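Local coordinates for ssDNA binding protein (PDB 4PSN), which probably binds single-stranded DNA, entrapping it in a tunnel system formed between its subunits, at residues L118-G130 with D187-S199. Sequence-based numbering, arbitrary orientation.
Sequences LEEEIRFTVEKVG and DDFVRESVSRLFS
The ring of Phe124 has Ser195 CA at its edge and Ile122 CG2 over one face, while its CE2 approaches Phe198 CB at 3.8 Å; the two aromatic planes are inclined at 58°, an oblique pairing. Ser195 OG sits over one face of the Arg123 guanidinium and accepts the backbone N-H of Phe124 in a fairly straight bond (N to OG 3.0 Å). At the edge of the Arg196 guanidinium, near its plane, lies Glu121 OE2, gripped by NH1 at 2.6 Å and more weakly by NE. The carboxylate stands almost upright to the guanidinium, the planes 78° apart. With CG anti to the backbone N (chi1 -178°), Glu121 runs out extended to reach this salt bridge; an alanine here would probably leave Arg196 without its anionic mate and its bent chain freer to swing. Two waters bridge the backbones, one between Ile122 O and Ser195 O, the other between Phe124 O and Arg191 O. Farther along, Val126 CG2 packs on Val190 CG1 (3.6 Å), and Lys128 NZ meets the syn lone pair of Asp187 OD2 at 3.0 Å, while OD1 is hydrogen-bonded to Tyr139 OH. The contact thus lays helix 187-198 alongside strand 125-130, the two running in roughly opposite directions with a marked tilt. This strand, outermost within the chain in the C-terminal domain's antiparallel sheet, pairs with strand 137-143, and Val190 and Phe198 pack onto strand 146-155.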
ATOM      1  N   LEU C 118     -18.589  -1.699  25.469  1.00 65.05           N
ATOM      2  CA  LEU C 118     -18.602  -0.377  24.871  1.00 61.74           C
ATOM      3  C   LEU C 118     -19.540   0.530  25.637  1.00 67.12           C
ATOM      4  O   LEU C 118     -19.554   1.740  25.431  1.00 68.41           O
ATOM      5  CB  LEU C 118     -19.027  -0.467  23.417  1.00 59.21           C
ATOM      6  CG  LEU C 118     -17.881  -0.934  22.539  1.00 54.05           C
ATOM      7  CD1 LEU C 118     -18.334  -1.081  21.095  1.00 51.00           C
ATOM      8  CD2 LEU C 118     -16.761   0.075  22.677  1.00 57.42           C
ATOM      9  N   GLU C 119     -20.330  -0.066  26.520  1.00 69.64           N
ATOM     10  CA  GLU C 119     -21.155   0.707  27.433  1.00 70.80           C
ATOM     11  C   GLU C 119     -20.323   1.107  28.647  1.00 67.42           C
ATOM     12  O   GLU C 119     -20.853   1.613  29.639  1.00 63.68           O
ATOM     13  CB  GLU C 119     -22.395  -0.086  27.857  1.00 75.00           C
ATOM     14  CG  GLU C 119     -23.578   0.079  26.905  1.00 81.82           C
ATOM     15  CD  GLU C 119     -24.689  -0.931  27.151  1.00 88.00           C
ATOM     16  OE1 GLU C 119     -24.996  -1.217  28.330  1.00 91.29           O
ATOM     17  OE2 GLU C 119     -25.251  -1.442  26.158  1.00 87.72           O
ATOM     18  N   GLU C 120     -19.012   0.898  28.555  1.00 62.07           N
ATOM     19  CA  GLU C 120     -18.141   1.154  29.691  1.00 54.70           C
ATOM     20  C   GLU C 120     -17.067   2.212  29.429  1.00 42.81           C
ATOM     21  O   GLU C 120     -16.308   2.141  28.470  1.00 37.53           O
ATOM     22  CB  GLU C 120     -17.501  -0.141  30.178  1.00 63.09           C
ATOM     23  CG  GLU C 120     -16.977  -0.052  31.597  1.00 74.01           C
ATOM     24  CD  GLU C 120     -16.264  -1.313  32.037  1.00 80.65           C
ATOM     25  OE1 GLU C 120     -16.312  -2.316  31.292  1.00 83.43           O
ATOM     26  OE2 GLU C 120     -15.656  -1.297  33.131  1.00 82.02           O
ATOM     27  N   GLU C 121     -17.017   3.186  30.323  1.00 35.38           N
ATOM     28  CA  GLU C 121     -15.990   4.212  30.336  1.00 32.91           C
ATOM     29  C   GLU C 121     -14.617   3.568  30.557  1.00 27.57           C
ATOM     30  O   GLU C 121     -14.498   2.614  31.328  1.00 25.73           O
ATOM     31  CB  GLU C 121     -16.325   5.169  31.474  1.00 41.16           C
ATOM     32  CG  GLU C 121     -15.423   6.353  31.652  1.00 41.95           C
ATOM     33  CD  GLU C 121     -15.952   7.282  32.725  1.00 47.20           C
ATOM     34  OE1 GLU C 121     -15.506   7.173  33.890  1.00 42.86           O
ATOM     35  OE2 GLU C 121     -16.821   8.119  32.398  1.00 51.30           O
ATOM     36  N   ILE C 122     -13.588   4.044  29.853  1.00 23.27           N
ATOM     37  CA  ILE C 122     -12.234   3.533  30.091  1.00 22.27           C
ATOM     38  C   ILE C 122     -11.747   4.059  31.452  1.00 22.14           C
ATOM     39  O   ILE C 122     -11.830   5.257  31.718  1.00 22.40           O
ATOM     40  CB  ILE C 122     -11.225   4.007  29.022  1.00 24.65           C
ATOM     41  CG1 ILE C 122     -11.701   3.629  27.618  1.00 29.31           C
ATOM     42  CG2 ILE C 122      -9.833   3.401  29.311  1.00 24.05           C
ATOM     43  CD1 ILE C 122     -10.908   4.290  26.503  1.00 24.61           C
ATOM     44  N   ARG C 123     -11.255   3.173  32.309  1.00 20.90           N
ATOM     45  CA  ARG C 123     -10.784   3.598  33.627  1.00 24.21           C
ATOM     46  C   ARG C 123      -9.277   3.816  33.634  1.00 23.38           C
ATOM     47  O   ARG C 123      -8.520   2.865  33.541  1.00 25.03           O
ATOM     48  CB  ARG C 123     -11.151   2.574  34.708  1.00 24.39           C
ATOM     49  CG  ARG C 123     -10.928   3.097  36.133  1.00 28.89           C
ATOM     50  CD  ARG C 123     -11.993   4.076  36.569  1.00 24.98           C
ATOM     51  NE  ARG C 123     -11.563   4.833  37.753  1.00 26.41           N
ATOM     52  CZ  ARG C 123     -12.195   5.894  38.237  1.00 26.48           C
ATOM     53  NH1 ARG C 123     -13.296   6.340  37.629  1.00 27.57           N
ATOM     54  NH2 ARG C 123     -11.715   6.530  39.311  1.00 26.47           N
ATOM     55  N   PHE C 124      -8.857   5.070  33.766  1.00 21.94           N
ATOM     56  CA  PHE C 124      -7.451   5.409  33.848  1.00 20.47           C
ATOM     57  C   PHE C 124      -7.084   5.696  35.301  1.00 24.67           C
ATOM     58  O   PHE C 124      -7.943   6.057  36.112  1.00 26.91           O
ATOM     59  CB  PHE C 124      -7.146   6.656  32.987  1.00 19.98           C
ATOM     60  CG  PHE C 124      -7.367   6.444  31.498  1.00 23.57           C
ATOM     61  CD1 PHE C 124      -6.457   5.712  30.744  1.00 18.38           C
ATOM     62  CD2 PHE C 124      -8.481   6.980  30.857  1.00 19.12           C
ATOM     63  CE1 PHE C 124      -6.639   5.519  29.373  1.00 19.85           C
ATOM     64  CE2 PHE C 124      -8.682   6.778  29.482  1.00 20.30           C
ATOM     65  CZ  PHE C 124      -7.758   6.044  28.741  1.00 20.41           C
ATOM     66  N   THR C 125      -5.807   5.525  35.626  1.00 19.19           N
ATOM     67  CA  THR C 125      -5.259   5.995  36.900  1.00 22.84           C
ATOM     68  C   THR C 125      -4.130   6.990  36.586  1.00 23.97           C
ATOM     69  O   THR C 125      -3.719   7.112  35.445  1.00 23.12           O
ATOM     70  CB  THR C 125      -4.733   4.826  37.751  1.00 30.90           C
ATOM     71  OG1 THR C 125      -3.654   4.172  37.066  1.00 32.71           O
ATOM     72  CG2 THR C 125      -5.860   3.800  38.037  1.00 29.26           C
ATOM     73  N   VAL C 126      -3.638   7.710  37.581  1.00 22.48           N
ATOM     74  CA  VAL C 126      -2.599   8.704  37.341  1.00 23.98           C
ATOM     75  C   VAL C 126      -1.592   8.678  38.464  1.00 30.08           C
ATOM     76  O   VAL C 126      -1.875   8.178  39.558  1.00 26.71           O
ATOM     77  CB  VAL C 126      -3.153  10.154  37.265  1.00 29.05           C
ATOM     78  CG1 VAL C 126      -4.136  10.312  36.104  1.00 25.43           C
ATOM     79  CG2 VAL C 126      -3.780  10.558  38.585  1.00 30.63           C
ATOM     80  N   GLU C 127      -0.418   9.227  38.188  1.00 26.20           N
ATOM     81  CA  GLU C 127       0.575   9.448  39.227  1.00 33.00           C
ATOM     82  C   GLU C 127       1.239  10.778  38.922  1.00 25.35           C
ATOM     83  O   GLU C 127       1.629  11.024  37.768  1.00 25.07           O
ATOM     84  CB  GLU C 127       1.608   8.318  39.227  1.00 40.59           C
ATOM     85  CG  GLU C 127       2.323   8.135  40.560  1.00 61.50           C
ATOM     86  CD  GLU C 127       1.368   7.785  41.702  1.00 77.19           C
ATOM     87  OE1 GLU C 127       1.100   8.665  42.554  1.00 78.13           O
ATOM     88  OE2 GLU C 127       0.888   6.628  41.748  1.00 83.41           O
ATOM     89  N   LYS C 128       1.345  11.633  39.936  1.00 21.96           N
ATOM     90  CA  LYS C 128       1.994  12.925  39.790  1.00 27.72           C
ATOM     91  C   LYS C 128       3.466  12.747  39.416  1.00 28.84           C
ATOM     92  O   LYS C 128       4.179  11.931  40.009  1.00 28.07           O
ATOM     93  CB  LYS C 128       1.858  13.762  41.070  1.00 29.30           C
ATOM     94  CG  LYS C 128       2.522  15.140  40.977  1.00 29.47           C
ATOM     95  CD  LYS C 128       2.002  16.107  42.037  1.00 37.21           C
ATOM     96  CE  LYS C 128       1.905  15.459  43.409  1.00 53.22           C
ATOM     97  NZ  LYS C 128       1.452  16.420  44.473  1.00 60.42           N
ATOM     98  N   VAL C 129       3.893  13.485  38.396  1.00 23.84           N
ATOM     99  CA  VAL C 129       5.283  13.499  37.958  1.00 29.64           C
ATOM    100  C   VAL C 129       6.040  14.673  38.563  1.00 31.84           C
ATOM    101  O   VAL C 129       7.154  14.518  39.052  1.00 31.64           O
ATOM    102  CB  VAL C 129       5.386  13.656  36.431  1.00 32.06           C
ATOM    103  CG1 VAL C 129       6.856  13.733  36.003  1.00 34.56           C
ATOM    104  CG2 VAL C 129       4.678  12.527  35.732  1.00 32.60           C
ATOM    105  N   GLY C 130       5.449  15.861  38.499  1.00 28.50           N
ATOM    106  CA  GLY C 130       6.125  17.054  38.982  1.00 28.46           C
ATOM    107  C   GLY C 130       5.438  18.331  38.538  1.00 28.13           C
ATOM    108  O   GLY C 130       4.338  18.292  37.995  1.00 26.87           O
ATOM    109  N   ASP C 187      -4.943  17.083  43.065  1.00 24.37           N
ATOM    110  CA  ASP C 187      -4.585  15.658  43.058  1.00 28.23           C
ATOM    111  C   ASP C 187      -5.836  14.800  43.147  1.00 25.06           C
ATOM    112  O   ASP C 187      -6.057  13.925  42.315  1.00 21.48           O
ATOM    113  CB  ASP C 187      -3.636  15.302  44.208  1.00 31.81           C
ATOM    114  CG  ASP C 187      -2.206  15.771  43.961  1.00 42.20           C
ATOM    115  OD1 ASP C 187      -1.905  16.218  42.831  1.00 35.99           O
ATOM    116  OD2 ASP C 187      -1.375  15.685  44.896  1.00 45.44           O
ATOM    117  N   ASP C 188      -6.648  15.053  44.167  1.00 25.53           N
ATOM    118  CA  ASP C 188      -7.937  14.390  44.285  1.00 25.68           C
ATOM    119  C   ASP C 188      -8.801  14.569  43.032  1.00 22.44           C
ATOM    120  O   ASP C 188      -9.390  13.617  42.539  1.00 23.64           O
ATOM    121  CB  ASP C 188      -8.678  14.904  45.518  1.00 26.65           C
ATOM    122  CG  ASP C 188      -7.971  14.533  46.810  1.00 38.82           C
ATOM    123  OD1 ASP C 188      -7.458  13.395  46.893  1.00 32.91           O
ATOM    124  OD2 ASP C 188      -7.921  15.376  47.735  1.00 43.59           O
ATOM    125  N   PHE C 189      -8.892  15.794  42.526  1.00 22.59           N
ATOM    126  CA  PHE C 189      -9.719  16.028  41.359  1.00 21.95           C
ATOM    127  C   PHE C 189      -9.252  15.186  40.170  1.00 22.30           C
ATOM    128  O   PHE C 189     -10.064  14.586  39.457  1.00 22.14           O
ATOM    129  CB  PHE C 189      -9.730  17.508  40.984  1.00 23.80           C
ATOM    130  CG  PHE C 189     -10.493  17.789  39.733  1.00 31.19           C
ATOM    131  CD1 PHE C 189     -11.827  18.165  39.786  1.00 33.53           C
ATOM    132  CD2 PHE C 189      -9.885  17.651  38.493  1.00 29.76           C
ATOM    133  CE1 PHE C 189     -12.534  18.417  38.618  1.00 33.49           C
ATOM    134  CE2 PHE C 189     -10.592  17.899  37.321  1.00 27.89           C
ATOM    135  CZ  PHE C 189     -11.914  18.276  37.386  1.00 28.74           C
ATOM    136  N   VAL C 190      -7.942  15.111  39.965  1.00 22.01           N
ATOM    137  CA  VAL C 190      -7.428  14.356  38.820  1.00 21.37           C
ATOM    138  C   VAL C 190      -7.722  12.855  38.944  1.00 20.72           C
ATOM    139  O   VAL C 190      -8.148  12.213  37.985  1.00 23.76           O
ATOM    140  CB  VAL C 190      -5.931  14.617  38.593  1.00 23.82           C
ATOM    141  CG1 VAL C 190      -5.375  13.650  37.563  1.00 26.98           C
ATOM    142  CG2 VAL C 190      -5.742  16.052  38.115  1.00 21.50           C
ATOM    143  N   ARG C 191      -7.512  12.298  40.130  1.00 20.02           N
ATOM    144  CA  ARG C 191      -7.851  10.893  40.373  1.00 18.57           C
ATOM    145  C   ARG C 191      -9.326  10.623  40.023  1.00 21.23           C
ATOM    146  O   ARG C 191      -9.665   9.632  39.362  1.00 23.87           O
ATOM    147  CB  ARG C 191      -7.613  10.547  41.853  1.00 18.41           C
ATOM    148  CG  ARG C 191      -7.909   9.071  42.214  1.00 18.45           C
ATOM    149  CD  ARG C 191      -7.798   8.868  43.729  1.00 18.48           C
ATOM    150  NE  ARG C 191      -8.836   9.625  44.419  1.00 22.90           N
ATOM    151  CZ  ARG C 191      -8.622  10.581  45.318  1.00 24.68           C
ATOM    152  NH1 ARG C 191      -7.395  10.918  45.689  1.00 24.46           N
ATOM    153  NH2 ARG C 191      -9.657  11.204  45.853  1.00 23.35           N
ATOM    154  N   GLU C 192     -10.201  11.528  40.449  1.00 20.51           N
ATOM    155  CA  GLU C 192     -11.637  11.265  40.377  1.00 21.19           C
ATOM    156  C   GLU C 192     -12.237  11.564  39.005  1.00 24.89           C
ATOM    157  O   GLU C 192     -13.296  11.039  38.674  1.00 27.26           O
ATOM    158  CB  GLU C 192     -12.369  12.037  41.499  1.00 19.12           C
ATOM    159  CG  GLU C 192     -11.917  11.560  42.875  1.00 24.07           C
ATOM    160  CD  GLU C 192     -12.463  12.392  44.047  1.00 26.61           C
ATOM    161  OE1 GLU C 192     -13.124  13.426  43.822  1.00 28.32           O
ATOM    162  OE2 GLU C 192     -12.208  11.993  45.196  1.00 26.35           O
ATOM    163  N   SER C 193     -11.526  12.364  38.198  1.00 21.84           N
ATOM    164  CA  SER C 193     -12.090  12.960  36.983  1.00 22.01           C
ATOM    165  C   SER C 193     -11.387  12.580  35.679  1.00 21.40           C
ATOM    166  O   SER C 193     -11.938  12.785  34.596  1.00 23.43           O
ATOM    167  CB  SER C 193     -12.088  14.486  37.104  1.00 27.51           C
ATOM    168  OG  SER C 193     -12.690  14.899  38.319  1.00 30.93           O
ATOM    169  N   VAL C 194     -10.181  12.024  35.771  1.00 24.80           N
ATOM    170  CA  VAL C 194      -9.416  11.722  34.561  1.00 23.86           C
ATOM    171  C   VAL C 194     -10.190  10.826  33.605  1.00 22.84           C
ATOM    172  O   VAL C 194     -10.238  11.101  32.406  1.00 19.61           O
ATOM    173  CB  VAL C 194      -7.996  11.150  34.841  1.00 24.09           C
ATOM    174  CG1 VAL C 194      -8.069   9.795  35.536  1.00 23.31           C
ATOM    175  CG2 VAL C 194      -7.221  11.009  33.531  1.00 24.57           C
ATOM    176  N   SER C 195     -10.828   9.783  34.130  1.00 18.39           N
ATOM    177  CA  SER C 195     -11.562   8.849  33.287  1.00 18.43           C
ATOM    178  C   SER C 195     -12.793   9.527  32.662  1.00 23.63           C
ATOM    179  O   SER C 195     -13.086   9.348  31.488  1.00 20.00           O
ATOM    180  CB  SER C 195     -11.996   7.621  34.095  1.00 23.99           C
ATOM    181  OG  SER C 195     -10.885   6.991  34.722  1.00 24.41           O
ATOM    182  N   ARG C 196     -13.521  10.286  33.468  1.00 26.43           N
ATOM    183  CA  ARG C 196     -14.666  11.051  32.980  1.00 27.30           C
ATOM    184  C   ARG C 196     -14.252  12.053  31.883  1.00 24.84           C
ATOM    185  O   ARG C 196     -14.919  12.188  30.859  1.00 20.91           O
ATOM    186  CB  ARG C 196     -15.321  11.769  34.164  1.00 32.31           C
ATOM    187  CG  ARG C 196     -16.262  12.916  33.816  1.00 42.04           C
ATOM    188  CD  ARG C 196     -17.497  12.415  33.099  1.00 52.37           C
ATOM    189  NE  ARG C 196     -17.633  10.972  33.265  1.00 61.92           N
ATOM    190  CZ  ARG C 196     -18.651  10.375  33.877  1.00 70.32           C
ATOM    191  NH1 ARG C 196     -18.680   9.054  33.994  1.00 73.27           N
ATOM    192  NH2 ARG C 196     -19.650  11.095  34.372  1.00 71.68           N
ATOM    193  N   LEU C 197     -13.136  12.738  32.090  1.00 20.07           N
ATOM    194  CA  LEU C 197     -12.662  13.695  31.103  1.00 21.52           C
ATOM    195  C   LEU C 197     -12.319  13.026  29.777  1.00 25.78           C
ATOM    196  O   LEU C 197     -12.675  13.532  28.709  1.00 22.53           O
ATOM    197  CB  LEU C 197     -11.471  14.471  31.648  1.00 23.42           C
ATOM    198  CG  LEU C 197     -11.833  15.498  32.721  1.00 29.39           C
ATOM    199  CD1 LEU C 197     -10.586  16.026  33.420  1.00 27.49           C
ATOM    200  CD2 LEU C 197     -12.645  16.643  32.117  1.00 30.78           C
ATOM    201  N   PHE C 198     -11.649  11.882  29.833  1.00 24.23           N
ATOM    202  CA  PHE C 198     -11.233  11.224  28.603  1.00 21.59           C
ATOM    203  C   PHE C 198     -12.375  10.537  27.863  1.00 19.74           C
ATOM    204  O   PHE C 198     -12.236  10.213  26.681  1.00 22.88           O
ATOM    205  CB  PHE C 198     -10.072  10.249  28.856  1.00 19.98           C
ATOM    206  CG  PHE C 198      -8.716  10.898  28.723  1.00 20.50           C
ATOM    207  CD1 PHE C 198      -8.086  10.959  27.487  1.00 17.56           C
ATOM    208  CD2 PHE C 198      -8.096  11.480  29.820  1.00 22.48           C
ATOM    209  CE1 PHE C 198      -6.847  11.566  27.342  1.00 18.77           C
ATOM    210  CE2 PHE C 198      -6.848  12.110  29.691  1.00 25.99           C
ATOM    211  CZ  PHE C 198      -6.223  12.152  28.447  1.00 21.68           C
ATOM    212  N   SER C 199     -13.499  10.318  28.545  1.00 22.79           N
ATOM    213  CA  SER C 199     -14.687   9.776  27.873  1.00 27.43           C
ATOM    214  C   SER C 199     -15.247  10.744  26.817  1.00 27.59           C
ATOM    215  O   SER C 199     -16.068  10.369  25.993  1.00 33.51           O
ATOM    216  CB  SER C 199     -15.779   9.427  28.894  1.00 28.51           C
ATOM    217  OG  SER C 199     -16.426  10.602  29.344  1.00 33.18           O
TER
HETATM  218  O   HOH W   1     -12.174   7.451  30.027  1.00 24.81           O
HETATM  219  O   HOH W   2      -7.977   7.532  38.750  1.00 25.50           O